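Local coordinates for protein proline dipeptidase (Streptococcus pneumoniae, PDB 3PN9) that belongs to a peptidase that probably cleaves dipeptides ending in proline, this chain being its creatinase/prolidase-type N-terminal domain, at residues A22-P27 with M45-L50; T34-D39 with A61-R66; Q53-F58 with V71-V76. One frame throughout, in Å; residues are numbered along the deposited sequence.

Contacts 1 and 3 belong to one mixed sheet, joined where strand 46-50 meets strand 56-60. Contact 1 lies near the centre of the chain and is almost wholly buried, an antiparallel ladder lined with apolar side chains on both faces. Contact 3 stands at the outermost strand within this chain, where parallel pairing gives way to a proline-aromatic cluster that reaches a second subunit. Contact 2, its centre about 13 Å from the chain centre, is partly exposed; it is held chiefly by charged and polar groups between a loop and the start of helix 64-70, the helix linking the two strands of contact 3. Phe-36 touches both other contacts, meeting Met-45 and Leu-57.

Contact 1 (A22-P27 with M45-L50)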
ATOM      1  N   ALA A  22      10.368  -4.305  11.182  1.00 16.46           N
ATOM      2  CA  ALA A  22      11.119  -3.090  11.605  1.00 17.44           C
ATOM      3  C   ALA A  22      11.506  -3.281  13.083  1.00 15.55           C
ATOM      4  O   ALA A  22      10.644  -3.551  13.925  1.00 15.56           O
ATOM      5  CB  ALA A  22      10.207  -1.837  11.528  1.00 15.41           C
ATOM      6  N   VAL A  23      12.733  -2.923  13.398  1.00 16.30           N
ATOM      7  CA  VAL A  23      13.237  -3.126  14.705  1.00 14.49           C
ATOM      8  C   VAL A  23      13.503  -1.726  15.263  1.00 13.80           C
ATOM      9  O   VAL A  23      14.428  -1.024  14.840  1.00 17.02           O
ATOM     10  CB  VAL A  23      14.617  -3.931  14.728  1.00 14.99           C
ATOM     11  CG1 VAL A  23      15.036  -4.135  16.221  1.00 16.56           C
ATOM     12  CG2 VAL A  23      14.424  -5.275  13.957  1.00 13.52           C
ATOM     13  N   VAL A  24      12.784  -1.398  16.324  1.00 12.43           N
ATOM     14  CA  VAL A  24      12.921  -0.108  16.948  1.00 13.49           C
ATOM     15  C   VAL A  24      13.710  -0.307  18.227  1.00 15.70           C
ATOM     16  O   VAL A  24      13.286  -1.118  19.104  1.00 15.62           O
ATOM     17  CB  VAL A  24      11.503   0.449  17.327  1.00 14.12           C
ATOM     18  CG1 VAL A  24      11.608   1.868  17.831  1.00 15.58           C
ATOM     19  CG2 VAL A  24      10.621   0.471  16.003  1.00 17.59           C
ATOM     20  N   SER A  25      14.824   0.392  18.343  1.00 13.16           N
ATOM     21  CA  SER A  25      15.792   0.166  19.419  1.00 16.02           C
ATOM     22  C   SER A  25      15.855   1.407  20.290  1.00 16.36           C
ATOM     23  O   SER A  25      16.374   1.405  21.414  1.00 14.99           O
ATOM     24  CB  SER A  25      17.154  -0.137  18.802  1.00 15.34           C
ATOM     25  OG  SER A  25      17.627   0.956  17.946  1.00 18.88           O
ATOM     26  N   ASP A  26      15.364   2.542  19.788  1.00 14.37           N
ATOM     27  CA  ASP A  26      15.571   3.848  20.564  1.00 15.54           C
ATOM     28  C   ASP A  26      14.394   3.969  21.565  1.00 16.59           C
ATOM     29  O   ASP A  26      13.222   3.903  21.140  1.00 17.09           O
ATOM     30  CB  ASP A  26      15.538   5.045  19.496  1.00 15.77           C
ATOM     31  CG  ASP A  26      15.834   6.415  20.174  1.00 20.44           C
ATOM     32  OD1 ASP A  26      15.649   6.542  21.424  1.00 21.56           O
ATOM     33  OD2 ASP A  26      16.328   7.302  19.455  1.00 23.29           O
ATOM     34  N   PRO A  27      14.636   4.024  22.906  1.00 16.18           N
ATOM     35  CA  PRO A  27      13.553   4.079  23.864  1.00 18.21           C
ATOM     36  C   PRO A  27      12.596   5.279  23.582  1.00 17.11           C
ATOM     37  O   PRO A  27      11.387   5.206  23.815  1.00 17.63           O
ATOM     38  CB  PRO A  27      14.296   4.408  25.187  1.00 17.82           C
ATOM     39  CG  PRO A  27      15.655   3.535  24.971  1.00 18.92           C
ATOM     40  CD  PRO A  27      15.973   4.018  23.562  1.00 17.62           C
HETATM   41  N   MSE A  45      16.260  -3.860  24.896  1.00 17.09           N
HETATM   42  CA  MSE A  45      14.825  -3.654  24.717  1.00 13.94           C
HETATM   43  C   MSE A  45      14.645  -3.374  23.209  1.00 16.16           C
HETATM   44  O   MSE A  45      15.449  -2.613  22.662  1.00 15.17           O
HETATM   45  CB  MSE A  45      14.367  -2.423  25.533  1.00 14.67           C
HETATM   46  CG  MSE A  45      12.841  -2.135  25.168  1.00 19.34           C
HETATM   47 SE   MSE A  45      12.098  -0.745  26.297  1.00 26.89          SE
HETATM   48  CE  MSE A  45      13.311   0.800  25.846  1.00 18.92           C
ATOM     49  N   PHE A  46      13.681  -4.019  22.556  1.00 15.00           N
ATOM     50  CA  PHE A  46      13.368  -3.705  21.170  1.00 15.56           C
ATOM     51  C   PHE A  46      11.875  -3.800  20.998  1.00 15.86           C
ATOM     52  O   PHE A  46      11.202  -4.681  21.611  1.00 15.96           O
ATOM     53  CB  PHE A  46      13.982  -4.723  20.160  1.00 15.72           C
ATOM     54  CG  PHE A  46      15.487  -4.751  20.175  1.00 16.97           C
ATOM     55  CD1 PHE A  46      16.208  -3.784  19.505  1.00 12.76           C
ATOM     56  CD2 PHE A  46      16.172  -5.787  20.916  1.00 14.39           C
ATOM     57  CE1 PHE A  46      17.642  -3.781  19.483  1.00 12.92           C
ATOM     58  CE2 PHE A  46      17.589  -5.774  20.937  1.00 16.71           C
ATOM     59  CZ  PHE A  46      18.313  -4.828  20.195  1.00 14.89           C
ATOM     60  N   LEU A  47      11.337  -2.947  20.117  1.00 15.68           N
ATOM     61  CA  LEU A  47       9.943  -3.232  19.604  1.00 14.87           C
ATOM     62  C   LEU A  47      10.109  -3.827  18.190  1.00 15.02           C
ATOM     63  O   LEU A  47      10.812  -3.262  17.308  1.00 15.01           O
ATOM     64  CB  LEU A  47       9.138  -1.899  19.540  1.00 17.46           C
ATOM     65  CG  LEU A  47       7.768  -2.021  18.810  1.00 16.08           C
ATOM     66  CD1 LEU A  47       6.923  -2.824  19.787  1.00 15.77           C
ATOM     67  CD2 LEU A  47       7.172  -0.587  18.587  1.00 17.13           C
ATOM     68  N   PHE A  48       9.550  -5.013  17.953  1.00 11.35           N
ATOM     69  CA  PHE A  48       9.638  -5.579  16.635  1.00 12.87           C
ATOM     70  C   PHE A  48       8.265  -5.393  15.957  1.00 13.25           C
ATOM     71  O   PHE A  48       7.263  -5.938  16.467  1.00 17.93           O
ATOM     72  CB  PHE A  48       9.888  -7.089  16.717  1.00 12.35           C
ATOM     73  CG  PHE A  48      11.275  -7.375  17.289  1.00 14.52           C
ATOM     74  CD1 PHE A  48      12.371  -7.354  16.444  1.00 14.00           C
ATOM     75  CD2 PHE A  48      11.452  -7.549  18.698  1.00 14.41           C
ATOM     76  CE1 PHE A  48      13.674  -7.585  16.986  1.00 18.48           C
ATOM     77  CE2 PHE A  48      12.748  -7.811  19.215  1.00 15.10           C
ATOM     78  CZ  PHE A  48      13.855  -7.808  18.341  1.00 13.77           C
ATOM     79  N   VAL A  49       8.217  -4.627  14.870  1.00 14.46           N
ATOM     80  CA  VAL A  49       6.909  -4.472  14.175  1.00 14.03           C
ATOM     81  C   VAL A  49       7.038  -5.396  12.975  1.00 15.05           C
ATOM     82  O   VAL A  49       7.854  -5.167  12.091  1.00 15.18           O
ATOM     83  CB  VAL A  49       6.679  -3.013  13.681  1.00 16.97           C
ATOM     84  CG1 VAL A  49       5.204  -2.919  13.113  1.00 11.54           C
ATOM     85  CG2 VAL A  49       6.807  -1.995  14.909  1.00 15.11           C
ATOM     86  N   LEU A  50       6.279  -6.466  13.012  1.00 15.69           N
ATOM     87  CA  LEU A  50       6.331  -7.475  12.006  1.00 16.44           C
ATOM     88  C   LEU A  50       5.339  -7.108  10.877  1.00 18.05           C
ATOM     89  O   LEU A  50       4.338  -6.467  11.157  1.00 17.58           O
ATOM     90  CB  LEU A  50       5.806  -8.797  12.655  1.00 15.70           C
ATOM     91  CG  LEU A  50       6.875  -9.329  13.701  1.00 18.85           C
ATOM     92  CD1 LEU A  50       6.265 -10.352  14.735  1.00 20.48           C
ATOM     93  CD2 LEU A  50       7.985 -10.041  12.855  1.00 18.79           C
TER
HETATM   94  O   HOH W   1      16.520  -0.100  23.507  1.00 23.46           O
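Ala-22 and Val-49, and likewise Val-24 and Leu-47, form hydrogen-bonded antiparallel pairs, each joined by two reciprocal backbone bonds; Val-23 and Phe-48 make the non-hydrogen-bonded pair between them. The four bonds are short and fairly straight, from Ala-22 N to Val-49 O at 2.8 Å to Val-24 N to Leu-47 O at 2.9 Å. Phe-46 CA also sits 3.3 Å from Val-24 O, a CA-H...O contact of the kind common between neighbouring strands. Beyond the end of the ladder a water lies within hydrogen-bonding reach of the carbonyls of both Ser-25 and Met-45.

Apolar contacts divide between the two faces of the sheet. On the face of Val-23, CG1, lying anti to the backbone N (chi1 -178°), touches two aromatic rings, 3.5 Å from Phe-46 CD1 and 3.8 Å from Phe-48 CE1. Val-23 and Phe-48 run alongside each other, while Ser-25 CB approaches Phe-46 CE1 at 3.7 Å. Ile-88 of helix 84-91 meets both rings. On the other face Val-24 CB lies 4.0 Å from Leu-47 CB; helix 27-34 packs against both side chains, and helix 6-17 against Ala-22 and Val-49. At the loop end the selenomethionine Met-45 bends at chi3 (60°) and brings its CE methyl to Pro-27 CG, 3.7 Å away.

These strands lie in the middle of the mixed sheet of the creatinase/prolidase N-terminal domain, with helices on both faces. Strand 46-50 bonds onward to strand 56-60, and Val-23 to Ala-101. Backbone polarity is therefore largely met within the sheet, leaving hydrocarbon and aromatic surfaces to face the helices: hydrogen bonds set the register, and burial of apolar groups joins the layers.

Contact 2 (T34-D39 with A61-R66); sequences TGFYSD and ALEVER
Glu-63 is the first residue of 61-66 to meet the loop: its carboxylate, brought round by a bend at chi2 (-51°), puts OE1 within weak hydrogen-bonding distance of Ser-38 OG, 3.2 Å. The same OE1 approaches Phe-36 CZ at 3.7 Å. It also forms a salt bridge with Arg-66 NH2, 2.7 Å away and three residues on, which ties the two charged side chains together. This segment leads into helix 64-70, the crossover helix of a beta-alpha-beta unit, and 34-39 is the loop that follows helix 27-34; the contact ties that loop to the crossover helix, well away from the chain centre. Further along, Arg-66 grips Tyr-37 O end-on with two nitrogens: NH2 stands 2.9 Å and NH1 3.1 Å from it, both from the same side of the carbonyl plane, while the oxygen lies in the guanidinium plane. That grip fixes the rotation of the group, and one face of it lies against Phe-36, with CE1 3.5 Å from Arg-66 CZ and the ring and guanidinium planes 26° apart. Ala-67 and Thr-70 of the same helix press on Phe-36 too.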
ATOM      1  N   THR A  34       4.368   3.730  21.159  1.00 20.03           N
ATOM      2  CA  THR A  34       3.532   2.801  21.979  1.00 20.93           C
ATOM      3  C   THR A  34       3.072   3.413  23.247  1.00 21.06           C
ATOM      4  O   THR A  34       2.252   2.840  23.897  1.00 24.71           O
ATOM      5  CB  THR A  34       4.281   1.478  22.414  1.00 19.58           C
ATOM      6  OG1 THR A  34       5.330   1.886  23.282  1.00 20.44           O
ATOM      7  CG2 THR A  34       4.878   0.776  21.191  1.00 19.40           C
ATOM      8  N   GLY A  35       3.644   4.534  23.647  1.00 22.07           N
ATOM      9  CA  GLY A  35       3.357   5.129  24.951  1.00 21.78           C
ATOM     10  C   GLY A  35       4.053   4.368  26.117  1.00 23.02           C
ATOM     11  O   GLY A  35       3.871   4.740  27.266  1.00 23.64           O
ATOM     12  N   PHE A  36       4.953   3.417  25.825  1.00 21.04           N
ATOM     13  CA  PHE A  36       5.739   2.741  26.874  1.00 20.39           C
ATOM     14  C   PHE A  36       7.139   3.338  26.883  1.00 19.64           C
ATOM     15  O   PHE A  36       7.875   3.245  25.871  1.00 20.01           O
ATOM     16  CB  PHE A  36       5.825   1.216  26.646  1.00 18.57           C
ATOM     17  CG  PHE A  36       6.704   0.530  27.697  1.00 23.10           C
ATOM     18  CD1 PHE A  36       6.220   0.399  29.008  1.00 20.80           C
ATOM     19  CD2 PHE A  36       8.015   0.140  27.395  1.00 20.41           C
ATOM     20  CE1 PHE A  36       7.025  -0.226  30.054  1.00 19.78           C
ATOM     21  CE2 PHE A  36       8.837  -0.476  28.358  1.00 21.53           C
ATOM     22  CZ  PHE A  36       8.343  -0.643  29.703  1.00 20.53           C
ATOM     23  N   TYR A  37       7.514   4.006  27.985  1.00 18.55           N
ATOM     24  CA  TYR A  37       8.843   4.558  28.136  1.00 21.19           C
ATOM     25  C   TYR A  37       9.676   3.731  29.187  1.00 22.95           C
ATOM     26  O   TYR A  37       9.215   3.582  30.321  1.00 24.27           O
ATOM     27  CB  TYR A  37       8.826   6.040  28.624  1.00 21.58           C
ATOM     28  CG  TYR A  37      10.246   6.522  28.643  1.00 26.43           C
ATOM     29  CD1 TYR A  37      10.954   6.718  27.476  1.00 26.42           C
ATOM     30  CD2 TYR A  37      10.931   6.630  29.872  1.00 30.64           C
ATOM     31  CE1 TYR A  37      12.349   7.090  27.530  1.00 26.80           C
ATOM     32  CE2 TYR A  37      12.279   6.967  29.956  1.00 31.68           C
ATOM     33  CZ  TYR A  37      12.971   7.193  28.792  1.00 32.08           C
ATOM     34  OH  TYR A  37      14.297   7.480  28.897  1.00 32.42           O
ATOM     35  N   SER A  38      10.912   3.344  28.857  1.00 21.81           N
ATOM     36  CA  SER A  38      11.824   2.755  29.854  1.00 22.60           C
ATOM     37  C   SER A  38      13.251   3.039  29.451  1.00 23.51           C
ATOM     38  O   SER A  38      13.576   2.947  28.252  1.00 23.25           O
ATOM     39  CB  SER A  38      11.584   1.208  29.881  1.00 22.61           C
ATOM     40  OG  SER A  38      12.455   0.667  30.818  1.00 31.64           O
ATOM     41  N   ASP A  39      14.129   3.371  30.394  1.00 21.65           N
ATOM     42  CA  ASP A  39      15.511   3.466  30.022  1.00 25.61           C
ATOM     43  C   ASP A  39      16.139   2.112  30.422  1.00 25.69           C
ATOM     44  O   ASP A  39      16.283   1.882  31.561  1.00 25.24           O
ATOM     45  CB  ASP A  39      16.183   4.585  30.806  1.00 26.32           C
ATOM     46  CG  ASP A  39      17.645   4.711  30.443  1.00 33.69           C
ATOM     47  OD1 ASP A  39      18.169   3.812  29.704  1.00 31.98           O
ATOM     48  OD2 ASP A  39      18.254   5.665  30.966  1.00 38.08           O
ATOM     49  N   ALA A  61      13.259  -8.450  32.204  1.00 21.59           N
ATOM     50  CA  ALA A  61      12.178  -9.103  32.956  1.00 21.56           C
ATOM     51  C   ALA A  61      11.511  -8.158  33.892  1.00 22.43           C
ATOM     52  O   ALA A  61      10.293  -8.212  34.053  1.00 23.61           O
ATOM     53  CB  ALA A  61      12.809 -10.357  33.785  1.00 24.07           C
ATOM     54  N   LEU A  62      12.260  -7.249  34.472  1.00 24.44           N
ATOM     55  CA  LEU A  62      11.674  -6.330  35.464  1.00 26.85           C
ATOM     56  C   LEU A  62      10.648  -5.345  34.849  1.00 27.81           C
ATOM     57  O   LEU A  62       9.874  -4.703  35.561  1.00 26.99           O
ATOM     58  CB  LEU A  62      12.764  -5.415  36.043  1.00 29.74           C
ATOM     59  CG  LEU A  62      13.549  -6.080  37.260  1.00 38.16           C
ATOM     60  CD1 LEU A  62      14.736  -5.171  37.757  1.00 40.80           C
ATOM     61  CD2 LEU A  62      12.663  -6.621  38.491  1.00 38.08           C
ATOM     62  N   GLU A  63      10.658  -5.194  33.528  1.00 25.69           N
ATOM     63  CA  GLU A  63       9.720  -4.221  32.912  1.00 24.51           C
ATOM     64  C   GLU A  63       8.465  -4.932  32.345  1.00 24.92           C
ATOM     65  O   GLU A  63       7.571  -4.235  31.811  1.00 24.06           O
ATOM     66  CB  GLU A  63      10.440  -3.534  31.738  1.00 22.67           C
ATOM     67  CG  GLU A  63      11.570  -2.507  32.123  1.00 30.79           C
ATOM     68  CD  GLU A  63      11.128  -1.480  33.124  1.00 41.41           C
ATOM     69  OE1 GLU A  63      10.357  -0.579  32.836  1.00 43.47           O
ATOM     70  OE2 GLU A  63      11.549  -1.589  34.284  1.00 53.14           O
ATOM     71  N   VAL A  64       8.437  -6.267  32.377  1.00 22.84           N
ATOM     72  CA  VAL A  64       7.397  -7.041  31.676  1.00 24.21           C
ATOM     73  C   VAL A  64       5.998  -6.633  32.205  1.00 26.13           C
ATOM     74  O   VAL A  64       5.056  -6.386  31.443  1.00 22.27           O
ATOM     75  CB  VAL A  64       7.574  -8.576  31.861  1.00 27.05           C
ATOM     76  CG1 VAL A  64       6.258  -9.339  31.447  1.00 28.52           C
ATOM     77  CG2 VAL A  64       8.687  -9.118  30.967  1.00 24.76           C
ATOM     78  N   GLU A  65       5.865  -6.492  33.529  1.00 25.65           N
ATOM     79  CA  GLU A  65       4.506  -6.204  34.075  1.00 28.06           C
ATOM     80  C   GLU A  65       3.958  -4.820  33.589  1.00 27.41           C
ATOM     81  O   GLU A  65       2.787  -4.694  33.190  1.00 26.28           O
ATOM     82  CB  GLU A  65       4.572  -6.204  35.604  1.00 29.18           C
ATOM     83  CG  GLU A  65       3.226  -6.297  36.206  1.00 39.51           C
ATOM     84  CD  GLU A  65       3.260  -6.418  37.740  1.00 51.37           C
ATOM     85  OE1 GLU A  65       3.780  -5.501  38.430  1.00 52.32           O
ATOM     86  OE2 GLU A  65       2.723  -7.444  38.243  1.00 59.04           O
ATOM     87  N   ARG A  66       4.800  -3.785  33.683  1.00 26.51           N
ATOM     88  CA  ARG A  66       4.402  -2.421  33.276  1.00 25.12           C
ATOM     89  C   ARG A  66       4.217  -2.384  31.740  1.00 24.89           C
ATOM     90  O   ARG A  66       3.208  -1.796  31.219  1.00 23.53           O
ATOM     91  CB  ARG A  66       5.353  -1.365  33.784  1.00 24.88           C
ATOM     92  CG  ARG A  66       4.895   0.079  33.415  1.00 26.50           C
ATOM     93  CD  ARG A  66       5.764   1.091  34.245  1.00 27.77           C
ATOM     94  NE  ARG A  66       7.173   1.064  33.825  1.00 24.94           N
ATOM     95  CZ  ARG A  66       7.673   1.781  32.800  1.00 26.39           C
ATOM     96  NH1 ARG A  66       6.874   2.617  32.108  1.00 25.08           N
ATOM     97  NH2 ARG A  66       8.969   1.727  32.490  1.00 22.53           N
TER

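Contact 3 (Q53-F58 with V71-V76); sequences QEPLLF and VSFPVV
Leu-57 carries both backbone hydrogen bonds between these segments: its N donates to Pro-74 O at 2.9 Å, and its O accepts from Val-76 N at 3.0 Å. This is the pattern of parallel strands, in which one residue bonds to the neighbours on both sides of its partner, here Val-75. Strands 56-60 and 75-78 with helix 64-70 between them form a beta-alpha-beta crossover, and 75-78 is the outermost strand within this chain on this side of the sheet. Close CA-H...O contacts accompany the bonds, as between Val-75 CA and Leu-57 O at 3.2 Å.

Around this short ladder the side chains pack on both faces. On one, Leu-56 CD1 swings across to Val-76 CG2, 3.6 Å away, and Phe-58 CD1 meets Val-76 CG1 as the two side chains cross at a slant; helix 84-91 packs against Leu-56, Phe-58 and Val-76. On the other, Leu-57 and Val-75 meet Ala-67 of the crossover helix.

Before the strands proper, the packing centres on Phe-73. With CG lodged between the backbone N and the carbonyl carbon (chi1 46°), its ring turns in toward the first segment: Val-71 CB is offset toward the rim of one face, and Leu-57 CB comes in at the edge, 3.7 Å from CE1. Strand 46-50 adds Leu-47. The Glu-54 carboxylate lies beside the root of the Phe-73 side chain, OE1 3.5 Å from CB, its plane nearly perpendicular to the ring. Glu-54 and Pro-55 also pack on Ser-72 and Ser-69 of the second subunit. Over the ring face opposite Val-71, Pro-55 CB makes a CH-pi contact with Phe-73, 4.0 Å from the centroid and only 11° off the ring normal.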
ATOM      1  N   GLN A  53       1.788  -9.647  11.364  1.00 19.11           N
ATOM      2  CA  GLN A  53       1.109 -10.072  12.558  1.00 18.91           C
ATOM      3  C   GLN A  53       1.338  -9.016  13.584  1.00 17.48           C
ATOM      4  O   GLN A  53       2.102  -8.075  13.316  1.00 16.94           O
ATOM      5  CB  GLN A  53       1.663 -11.455  13.049  1.00 20.42           C
ATOM      6  CG  GLN A  53       3.173 -11.491  13.338  1.00 21.76           C
ATOM      7  CD  GLN A  53       3.569 -12.961  13.658  1.00 26.39           C
ATOM      8  OE1 GLN A  53       3.636 -13.767  12.751  1.00 27.51           O
ATOM      9  NE2 GLN A  53       3.700 -13.280  14.910  1.00 23.41           N
ATOM     10  N   GLU A  54       0.791  -9.168  14.770  1.00 16.87           N
ATOM     11  CA  GLU A  54       0.913  -8.101  15.797  1.00 19.75           C
ATOM     12  C   GLU A  54       2.383  -7.901  16.202  1.00 19.28           C
ATOM     13  O   GLU A  54       3.199  -8.852  16.063  1.00 18.52           O
ATOM     14  CB  GLU A  54       0.196  -8.508  17.088  1.00 19.95           C
ATOM     15  CG  GLU A  54      -1.295  -8.112  17.071  1.00 30.06           C
ATOM     16  CD  GLU A  54      -1.931  -8.249  18.534  1.00 35.64           C
ATOM     17  OE1 GLU A  54      -2.292  -7.228  19.228  1.00 40.28           O
ATOM     18  OE2 GLU A  54      -1.972  -9.410  18.928  1.00 33.40           O
ATOM     19  N   PRO A  55       2.723  -6.723  16.766  1.00 17.69           N
ATOM     20  CA  PRO A  55       4.157  -6.518  17.071  1.00 16.63           C
ATOM     21  C   PRO A  55       4.569  -7.344  18.354  1.00 17.48           C
ATOM     22  O   PRO A  55       3.711  -7.907  19.054  1.00 16.24           O
ATOM     23  CB  PRO A  55       4.209  -5.075  17.512  1.00 17.58           C
ATOM     24  CG  PRO A  55       2.975  -4.406  16.930  1.00 20.42           C
ATOM     25  CD  PRO A  55       1.906  -5.491  16.848  1.00 17.15           C
ATOM     26  N   LEU A  56       5.862  -7.353  18.667  1.00 18.29           N
ATOM     27  CA  LEU A  56       6.351  -7.994  19.903  1.00 17.76           C
ATOM     28  C   LEU A  56       7.169  -6.939  20.602  1.00 16.49           C
ATOM     29  O   LEU A  56       8.164  -6.417  20.043  1.00 16.74           O
ATOM     30  CB  LEU A  56       7.212  -9.256  19.503  1.00 18.59           C
ATOM     31  CG  LEU A  56       8.142  -9.690  20.723  1.00 22.69           C
ATOM     32  CD1 LEU A  56       7.095 -10.330  21.699  1.00 20.65           C
ATOM     33  CD2 LEU A  56       9.076 -10.718  20.164  1.00 27.26           C
ATOM     34  N   LEU A  57       6.876  -6.665  21.853  1.00 14.73           N
ATOM     35  CA  LEU A  57       7.744  -5.758  22.560  1.00 15.48           C
ATOM     36  C   LEU A  57       8.664  -6.657  23.446  1.00 17.89           C
ATOM     37  O   LEU A  57       8.165  -7.434  24.287  1.00 19.13           O
ATOM     38  CB  LEU A  57       6.895  -4.830  23.430  1.00 15.38           C
ATOM     39  CG  LEU A  57       7.646  -3.844  24.382  1.00 16.24           C
ATOM     40  CD1 LEU A  57       8.873  -3.014  23.764  1.00 18.23           C
ATOM     41  CD2 LEU A  57       6.618  -2.906  25.099  1.00 22.55           C
ATOM     42  N   PHE A  58       9.985  -6.483  23.305  1.00 17.44           N
ATOM     43  CA  PHE A  58      10.946  -7.344  24.078  1.00 16.96           C
ATOM     44  C   PHE A  58      11.651  -6.483  25.098  1.00 18.49           C
ATOM     45  O   PHE A  58      12.216  -5.470  24.709  1.00 16.58           O
ATOM     46  CB  PHE A  58      11.968  -7.922  23.081  1.00 15.52           C
ATOM     47  CG  PHE A  58      12.998  -8.853  23.763  1.00 18.85           C
ATOM     48  CD1 PHE A  58      12.677 -10.187  24.045  1.00 19.58           C
ATOM     49  CD2 PHE A  58      14.241  -8.328  24.148  1.00 17.11           C
ATOM     50  CE1 PHE A  58      13.693 -11.053  24.672  1.00 21.06           C
ATOM     51  CE2 PHE A  58      15.233  -9.146  24.754  1.00 18.53           C
ATOM     52  CZ  PHE A  58      14.966 -10.479  25.000  1.00 19.39           C
ATOM     53  N   VAL A  71       0.646  -1.914  26.644  1.00 22.80           N
ATOM     54  CA  VAL A  71       0.343  -2.168  25.246  1.00 23.30           C
ATOM     55  C   VAL A  71      -0.564  -3.365  25.188  1.00 24.73           C
ATOM     56  O   VAL A  71      -0.500  -4.201  26.109  1.00 24.48           O
ATOM     57  CB  VAL A  71       1.675  -2.480  24.421  1.00 23.09           C
ATOM     58  CG1 VAL A  71       2.646  -1.309  24.486  1.00 22.21           C
ATOM     59  CG2 VAL A  71       2.437  -3.785  24.852  1.00 18.62           C
ATOM     60  N   SER A  72      -1.262  -3.592  24.080  1.00 24.47           N
ATOM     61  CA  SER A  72      -2.189  -4.751  24.031  1.00 25.91           C
ATOM     62  C   SER A  72      -1.578  -5.907  23.241  1.00 24.91           C
ATOM     63  O   SER A  72      -2.122  -7.004  23.253  1.00 23.40           O
ATOM     64  CB  SER A  72      -3.508  -4.286  23.290  1.00 26.85           C
ATOM     65  OG  SER A  72      -3.053  -3.925  21.987  1.00 31.02           O
ATOM     66  N   PHE A  73      -0.429  -5.716  22.551  1.00 21.10           N
ATOM     67  CA  PHE A  73       0.140  -6.833  21.790  1.00 19.57           C
ATOM     68  C   PHE A  73       1.205  -7.588  22.708  1.00 19.00           C
ATOM     69  O   PHE A  73       1.477  -7.116  23.817  1.00 20.52           O
ATOM     70  CB  PHE A  73       0.807  -6.321  20.505  1.00 19.39           C
ATOM     71  CG  PHE A  73       1.685  -5.127  20.731  1.00 19.22           C
ATOM     72  CD1 PHE A  73       3.023  -5.274  21.247  1.00 20.74           C
ATOM     73  CD2 PHE A  73       1.192  -3.810  20.370  1.00 23.30           C
ATOM     74  CE1 PHE A  73       3.813  -4.103  21.423  1.00 21.39           C
ATOM     75  CE2 PHE A  73       2.001  -2.648  20.551  1.00 21.67           C
ATOM     76  CZ  PHE A  73       3.318  -2.811  21.078  1.00 21.45           C
ATOM     77  N   PRO A  74       1.738  -8.709  22.275  1.00 20.90           N
ATOM     78  CA  PRO A  74       2.608  -9.557  23.187  1.00 21.25           C
ATOM     79  C   PRO A  74       3.905  -8.843  23.676  1.00 19.68           C
ATOM     80  O   PRO A  74       4.546  -8.029  22.945  1.00 19.20           O
ATOM     81  CB  PRO A  74       3.010 -10.791  22.318  1.00 20.70           C
ATOM     82  CG  PRO A  74       1.792 -10.917  21.307  1.00 23.57           C
ATOM     83  CD  PRO A  74       1.437  -9.382  20.989  1.00 20.97           C
ATOM     84  N   VAL A  75       4.267  -9.126  24.914  1.00 16.11           N
ATOM     85  CA  VAL A  75       5.449  -8.596  25.567  1.00 18.00           C
ATOM     86  C   VAL A  75       6.209  -9.891  26.007  1.00 20.07           C
ATOM     87  O   VAL A  75       5.568 -10.808  26.540  1.00 19.51           O
ATOM     88  CB  VAL A  75       5.089  -7.719  26.792  1.00 18.30           C
ATOM     89  CG1 VAL A  75       6.347  -7.354  27.626  1.00 17.49           C
ATOM     90  CG2 VAL A  75       4.384  -6.385  26.340  1.00 17.59           C
ATOM     91  N   VAL A  76       7.516  -9.959  25.776  1.00 18.77           N
ATOM     92  CA  VAL A  76       8.370 -11.060  26.253  1.00 18.73           C
ATOM     93  C   VAL A  76       9.532 -10.411  27.020  1.00 21.56           C
ATOM     94  O   VAL A  76      10.097  -9.359  26.560  1.00 19.08           O
ATOM     95  CB  VAL A  76       8.892 -11.882  25.074  1.00 18.71           C
ATOM     96  CG1 VAL A  76      10.168 -12.867  25.518  1.00 22.47           C
ATOM     97  CG2 VAL A  76       7.695 -12.658  24.416  1.00 22.87           C
TER